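Local atomic coordinates of protein CT_858 (Chlamydia trachomatis, PDB entry 3DOR), a protein that acts as a secreted chlamydial protease, probably cutting protein chains as a serine-type endopeptidase. Residues E142-L147 with I461-F466; V475-D480 with G529-I534. All coordinates share one frame; numbering follows the deposited sequence.

Contact 1: residues E142-L147 with I461-F466; sequences EESAAL and INEQDF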
loop_
_atom_site.group_PDB
_atom_site.type_symbol
_atom_site.label_atom_id
_atom_site.label_comp_id
_atom_site.label_asym_id
_atom_site.label_seq_id
_atom_site.Cartn_x
_atom_site.Cartn_y
_atom_site.Cartn_z
ATOM N N GLU B 142 -25.713 11.057 -11.496
ATOM C CA GLU B 142 -24.685 11.465 -12.463
ATOM C C GLU B 142 -24.708 12.991 -12.614
ATOM O O GLU B 142 -23.666 13.628 -12.775
ATOM C CB GLU B 142 -24.924 10.797 -13.829
ATOM C CG GLU B 142 -24.885 9.268 -13.783
ATOM C CD GLU B 142 -25.417 8.629 -15.053
ATOM O OE1 GLU B 142 -24.645 8.471 -16.024
ATOM O OE2 GLU B 142 -26.620 8.299 -15.081
ATOM N N GLU B 143 -25.899 13.573 -12.552
ATOM C CA GLU B 143 -26.042 15.023 -12.671
ATOM C C GLU B 143 -25.277 15.719 -11.543
ATOM O O GLU B 143 -24.495 16.642 -11.776
ATOM C CB GLU B 143 -27.525 15.409 -12.600
ATOM C CG GLU B 143 -27.805 16.902 -12.739
ATOM C CD GLU B 143 -27.688 17.410 -14.179
ATOM O OE1 GLU B 143 -28.111 18.563 -14.441
ATOM O OE2 GLU B 143 -27.176 16.659 -15.044
ATOM N N SER B 144 -25.507 15.265 -10.315
ATOM C CA SER B 144 -24.838 15.846 -9.159
ATOM C C SER B 144 -23.340 15.601 -9.196
ATOM O O SER B 144 -22.563 16.453 -8.788
ATOM C CB SER B 144 -25.424 15.281 -7.866
ATOM O OG SER B 144 -26.775 15.672 -7.729
ATOM N N ALA B 145 -22.925 14.439 -9.682
ATOM C CA ALA B 145 -21.498 14.162 -9.747
ATOM C C ALA B 145 -20.852 15.192 -10.688
ATOM O O ALA B 145 -19.752 15.678 -10.428
ATOM C CB ALA B 145 -21.253 12.727 -10.247
ATOM N N ALA B 146 -21.552 15.538 -11.768
ATOM C CA ALA B 146 -21.044 16.519 -12.728
ATOM C C ALA B 146 -21.046 17.917 -12.121
ATOM O O ALA B 146 -20.127 18.713 -12.344
ATOM C CB ALA B 146 -21.896 16.505 -13.991
ATOM N N LEU B 147 -22.090 18.218 -11.359
ATOM C CA LEU B 147 -22.205 19.522 -10.722
ATOM C C LEU B 147 -21.017 19.768 -9.793
ATOM O O LEU B 147 -20.513 20.887 -9.716
ATOM C CB LEU B 147 -23.498 19.603 -9.913
ATOM C CG LEU B 147 -24.397 20.823 -10.103
ATOM C CD1 LEU B 147 -25.247 20.983 -8.853
ATOM C CD2 LEU B 147 -23.577 22.082 -10.349
ATOM N N ILE B 461 -31.935 10.047 2.705
ATOM C CA ILE B 461 -30.925 9.708 1.701
ATOM C C ILE B 461 -31.029 10.603 0.464
ATOM O O ILE B 461 -32.053 11.252 0.232
ATOM C CB ILE B 461 -31.126 8.264 1.197
ATOM C CG1 ILE B 461 -32.492 8.158 0.499
ATOM C CG2 ILE B 461 -31.085 7.271 2.370
ATOM C CD1 ILE B 461 -32.698 6.865 -0.308
ATOM N N ASN B 462 -29.969 10.641 -0.330
ATOM C CA ASN B 462 -30.020 11.408 -1.561
ATOM C C ASN B 462 -29.088 10.795 -2.605
ATOM O O ASN B 462 -28.483 9.736 -2.371
ATOM C CB ASN B 462 -29.727 12.904 -1.323
ATOM C CG ASN B 462 -28.268 13.199 -1.035
ATOM O OD1 ASN B 462 -27.854 14.354 -1.101
ATOM N ND2 ASN B 462 -27.486 12.173 -0.709
ATOM N N GLU B 463 -28.997 11.449 -3.757
ATOM C CA GLU B 463 -28.200 10.961 -4.874
ATOM C C GLU B 463 -26.702 11.028 -4.660
ATOM O O GLU B 463 -25.930 10.592 -5.522
ATOM C CB GLU B 463 -28.573 11.708 -6.164
ATOM C CG GLU B 463 -27.892 13.052 -6.362
ATOM C CD GLU B 463 -28.422 14.139 -5.453
ATOM O OE1 GLU B 463 -27.852 15.258 -5.457
ATOM O OE2 GLU B 463 -29.408 13.886 -4.739
ATOM N N GLN B 464 -26.288 11.586 -3.525
ATOM C CA GLN B 464 -24.875 11.651 -3.214
ATOM C C GLN B 464 -24.495 10.706 -2.068
ATOM O O GLN B 464 -23.659 11.031 -1.227
ATOM C CB GLN B 464 -24.439 13.094 -2.911
ATOM C CG GLN B 464 -24.456 13.994 -4.153
ATOM C CD GLN B 464 -23.745 15.321 -3.944
ATOM O OE1 GLN B 464 -23.983 16.026 -2.959
ATOM N NE2 GLN B 464 -22.874 15.672 -4.879
ATOM N N ASP B 465 -25.133 9.534 -2.060
ATOM C CA ASP B 465 -24.864 8.463 -1.099
ATOM C C ASP B 465 -24.233 7.338 -1.903
ATOM O O ASP B 465 -24.843 6.847 -2.858
ATOM C CB ASP B 465 -26.158 7.961 -0.459
ATOM C CG ASP B 465 -26.618 8.849 0.654
ATOM O OD1 ASP B 465 -25.745 9.492 1.281
ATOM O OD2 ASP B 465 -27.832 8.896 0.911
ATOM N N PHE B 466 -23.028 6.925 -1.520
ATOM C CA PHE B 466 -22.303 5.876 -2.245
ATOM C C PHE B 466 -21.866 4.698 -1.366
ATOM O O PHE B 466 -21.699 4.848 -0.160
ATOM C CB PHE B 466 -21.054 6.471 -2.911
ATOM C CG PHE B 466 -21.313 7.748 -3.681
ATOM C CD1 PHE B 466 -21.447 8.961 -3.016
ATOM C CD2 PHE B 466 -21.413 7.734 -5.079
ATOM C CE1 PHE B 466 -21.674 10.151 -3.720
ATOM C CE2 PHE B 466 -21.642 8.919 -5.799
ATOM C CZ PHE B 466 -21.773 10.134 -5.114
#

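Contact 2: residues V475-D480 with G529-I534; sequences VLKDND and GVEPHI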
loop_
_atom_site.group_PDB
_atom_site.type_symbol
_atom_site.label_atom_id
_atom_site.label_comp_id
_atom_site.label_asym_id
_atom_site.label_seq_id
_atom_site.Cartn_x
_atom_site.Cartn_y
_atom_site.Cartn_z
ATOM N N VAL B 475 -30.256 -2.175 3.573
ATOM C CA VAL B 475 -30.397 -3.184 4.623
ATOM C C VAL B 475 -31.625 -2.877 5.476
ATOM O O VAL B 475 -32.424 -3.763 5.783
ATOM C CB VAL B 475 -29.150 -3.227 5.549
ATOM C CG1 VAL B 475 -29.408 -4.167 6.725
ATOM C CG2 VAL B 475 -27.924 -3.712 4.761
ATOM N N LEU B 476 -31.770 -1.615 5.861
ATOM C CA LEU B 476 -32.904 -1.190 6.676
ATOM C C LEU B 476 -34.231 -1.267 5.908
ATOM O O LEU B 476 -35.289 -1.544 6.496
ATOM C CB LEU B 476 -32.668 0.237 7.190
ATOM C CG LEU B 476 -31.459 0.369 8.139
ATOM C CD1 LEU B 476 -31.226 1.826 8.581
ATOM C CD2 LEU B 476 -31.706 -0.522 9.340
ATOM N N LYS B 477 -34.179 -1.015 4.602
ATOM C CA LYS B 477 -35.387 -1.067 3.783
ATOM C C LYS B 477 -35.814 -2.508 3.526
ATOM O O LYS B 477 -36.958 -2.870 3.790
ATOM C CB LYS B 477 -35.164 -0.364 2.444
ATOM C CG LYS B 477 -36.437 -0.165 1.612
ATOM C CD LYS B 477 -36.158 0.777 0.438
ATOM C CE LYS B 477 -37.444 1.317 -0.191
ATOM N NZ LYS B 477 -38.284 0.260 -0.832
ATOM N N ASP B 478 -34.889 -3.330 3.031
ATOM C CA ASP B 478 -35.200 -4.724 2.717
ATOM C C ASP B 478 -35.543 -5.603 3.924
ATOM O O ASP B 478 -36.093 -6.689 3.764
ATOM C CB ASP B 478 -34.058 -5.346 1.888
ATOM C CG ASP B 478 -33.940 -4.720 0.497
ATOM O OD1 ASP B 478 -34.765 -3.844 0.164
ATOM O OD2 ASP B 478 -33.032 -5.095 -0.275
ATOM N N ASN B 479 -35.241 -5.126 5.128
ATOM C CA ASN B 479 -35.552 -5.871 6.357
ATOM C C ASN B 479 -36.725 -5.189 7.054
ATOM O O ASN B 479 -37.103 -5.564 8.171
ATOM C CB ASN B 479 -34.339 -5.902 7.305
ATOM C CG ASN B 479 -33.286 -6.924 6.889
ATOM O OD1 ASN B 479 -33.451 -8.123 7.103
ATOM N ND2 ASN B 479 -32.201 -6.450 6.290
ATOM N N ASP B 480 -37.289 -4.178 6.389
ATOM C CA ASP B 480 -38.430 -3.424 6.915
ATOM C C ASP B 480 -38.154 -2.863 8.322
ATOM O O ASP B 480 -39.036 -2.892 9.180
ATOM C CB ASP B 480 -39.677 -4.323 6.979
ATOM C CG ASP B 480 -40.109 -4.854 5.610
ATOM O OD1 ASP B 480 -40.262 -6.062 5.424
ATOM O OD2 ASP B 480 -40.321 -3.956 4.657
ATOM N N GLY B 529 -28.844 2.069 -7.761
ATOM C CA GLY B 529 -28.993 2.575 -6.415
ATOM C C GLY B 529 -30.142 1.981 -5.633
ATOM O O GLY B 529 -30.716 0.951 -5.998
ATOM N N VAL B 530 -30.478 2.653 -4.541
ATOM C CA VAL B 530 -31.539 2.214 -3.660
ATOM C C VAL B 530 -32.623 3.275 -3.623
ATOM O O VAL B 530 -32.361 4.453 -3.350
ATOM C CB VAL B 530 -30.999 2.003 -2.236
ATOM C CG1 VAL B 530 -32.097 1.511 -1.319
ATOM C CG2 VAL B 530 -29.835 1.027 -2.275
ATOM N N GLU B 531 -33.842 2.840 -3.906
ATOM C CA GLU B 531 -34.995 3.714 -3.914
ATOM C C GLU B 531 -35.524 3.896 -2.501
ATOM O O GLU B 531 -35.406 3.000 -1.660
ATOM C CB GLU B 531 -36.105 3.114 -4.798
ATOM C CG GLU B 531 -36.883 1.925 -4.185
ATOM C CD GLU B 531 -36.043 0.650 -3.975
ATOM O OE1 GLU B 531 -35.015 0.465 -4.664
ATOM O OE2 GLU B 531 -36.429 -0.188 -3.126
ATOM N N PRO B 532 -36.090 5.077 -2.212
ATOM C CA PRO B 532 -36.650 5.357 -0.887
ATOM C C PRO B 532 -38.097 4.881 -0.899
ATOM O O PRO B 532 -38.622 4.560 -1.960
ATOM C CB PRO B 532 -36.573 6.876 -0.797
ATOM C CG PRO B 532 -36.853 7.292 -2.230
ATOM C CD PRO B 532 -35.987 6.312 -3.015
ATOM N N HIS B 533 -38.726 4.809 0.274
ATOM C CA HIS B 533 -40.138 4.435 0.357
ATOM C C HIS B 533 -40.879 5.671 -0.142
ATOM O O HIS B 533 -41.828 5.569 -0.903
ATOM C CB HIS B 533 -40.579 4.192 1.807
ATOM C CG HIS B 533 -40.033 2.942 2.414
ATOM N ND1 HIS B 533 -40.625 1.707 2.235
ATOM C CD2 HIS B 533 -38.977 2.739 3.237
ATOM C CE1 HIS B 533 -39.962 0.800 2.932
ATOM N NE2 HIS B 533 -38.959 1.401 3.549
ATOM N N ILE B 534 -40.426 6.842 0.301
ATOM C CA ILE B 534 -41.056 8.101 -0.077
ATOM C C ILE B 534 -40.087 9.005 -0.838
ATOM O O ILE B 534 -39.078 9.442 -0.287
ATOM C CB ILE B 534 -41.550 8.889 1.173
ATOM C CG1 ILE B 534 -42.486 8.029 2.035
ATOM C CG2 ILE B 534 -42.229 10.175 0.730
ATOM C CD1 ILE B 534 -43.753 7.582 1.344
#

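Contact 1: residues E142-L147 with I461-F466
Ser144 OG gives its hydrogen to Glu463 OE1 at 2.5 Å, a very short bond at the centre of the contact between helix 140-150 of the PDZ domain and the peptidase S41 region. The partner lies on a type I beta turn, Asn462 to Asp465, in the loop that leads from strand 457-461 of the mixed sheet into helix 468-478. The hydroxyl reaches OE1 on the anti side of the carboxylate, 26° out of its plane, and the carbonyl of Ala140, one turn earlier in the helix, competes weakly for the same hydroxyl hydrogen.

Glu463 CG sits between its own backbone N and carbonyl carbon; this chi1 of 83° lays the CG methylene alongside the serine, and a bend at chi2 turns the carboxylate to the hydroxyl. As a result Glu463 CG stands 3.6 Å from Ser144 CB, and the serine is touched by both the aliphatic and the acidic parts of the glutamate. Gln464 adds a lighter touch from the next position of the turn: its CG lies 4.0 Å from Ser144 CB, and its extended side chain runs on past the serine to touch Arg148 of the same helix.

Behind this interface the turn is braced from within. Its backbone bond, Asp465 N to Asn462 O, is weak at 3.4 Å, but the Asp465 side chain folds back across the turn. Asp465 OD1 takes a weak bond from the backbone N of Asn341, while OD2 accepts the backbone N-H of Asn462 at 3.0 Å, nearly straight at 161° and from well above the carboxylate plane.

Contact 2: residues V475-D480 with G529-I534
Lys477 reaches from the last turn of helix 468-478 across the loop 529-534, and its ammonium group forms a salt bridge with Glu531, NZ to OE2 at 3.0 Å. NZ meets this oxygen on the anti side, 15° out of the carboxylate plane, and the two side chains cross at about a right angle. Just before the charge, the methylenes of the lysine lie against the backbone of the loop, with CE 3.0 Å from Glu531 O. CE also stands over the middle of the His533 imidazole, 3.9 Å from the ring centroid and almost exactly on the ring normal, a CH-pi contact. Lysine and histidine slide past each other in opposite directions, which brings Lys477 CG to 3.5 Å from His533 NE2. With CG anti to the backbone N (chi1 -170°), the lysine stays extended as far as CE, and a bend at chi4 then turns NZ to the glutamate.

The helix belongs to a beta-alpha-beta crossover between the parallel strands 457-461 and 483-486, while the loop that Lys477 reaches leads into edge strand 534-535, which pairs with 483-486.

Further out, Arg519 forms salt bridges with both Asp478 OD1 and Glu531 OE1, and its charge would ease the proximity of these two acids. His533 NE2 makes a weak hydrogen bond with the carbonyl of Ala482. The helix closes in a Schellman motif with Asp480, at positive phi, as its C-prime residue: Asp480 N bonds to Lys477 O at 2.9 Å and Arg481 N to Leu476 O. Beside it, Asn479 turns back so that ND2 bonds to Val475 O at 2.7 Å, at an angle of 164°.

How the contacts relate
Contact 1 closes along the chain before contact 2 opens, and their centres lie about 17 Å apart. The two are joined by helix 468-478: residues 461-466 lead into its start, and 475-480 hold its last turn and the residues just after it. They also share the mixed sheet, where strand 457-461, strand 483-486 and strand 534-535 lie side by side. Past strand 483-486 the two meet, Ile461 CD1 packing 3.9 Å from Pro532 CB. Contact 1 lies nearer the middle of the chain and joins the PDZ domain to the peptidase region, whereas contact 2 lies farther out and within that region, fastening the helix to the loop before the edge strand.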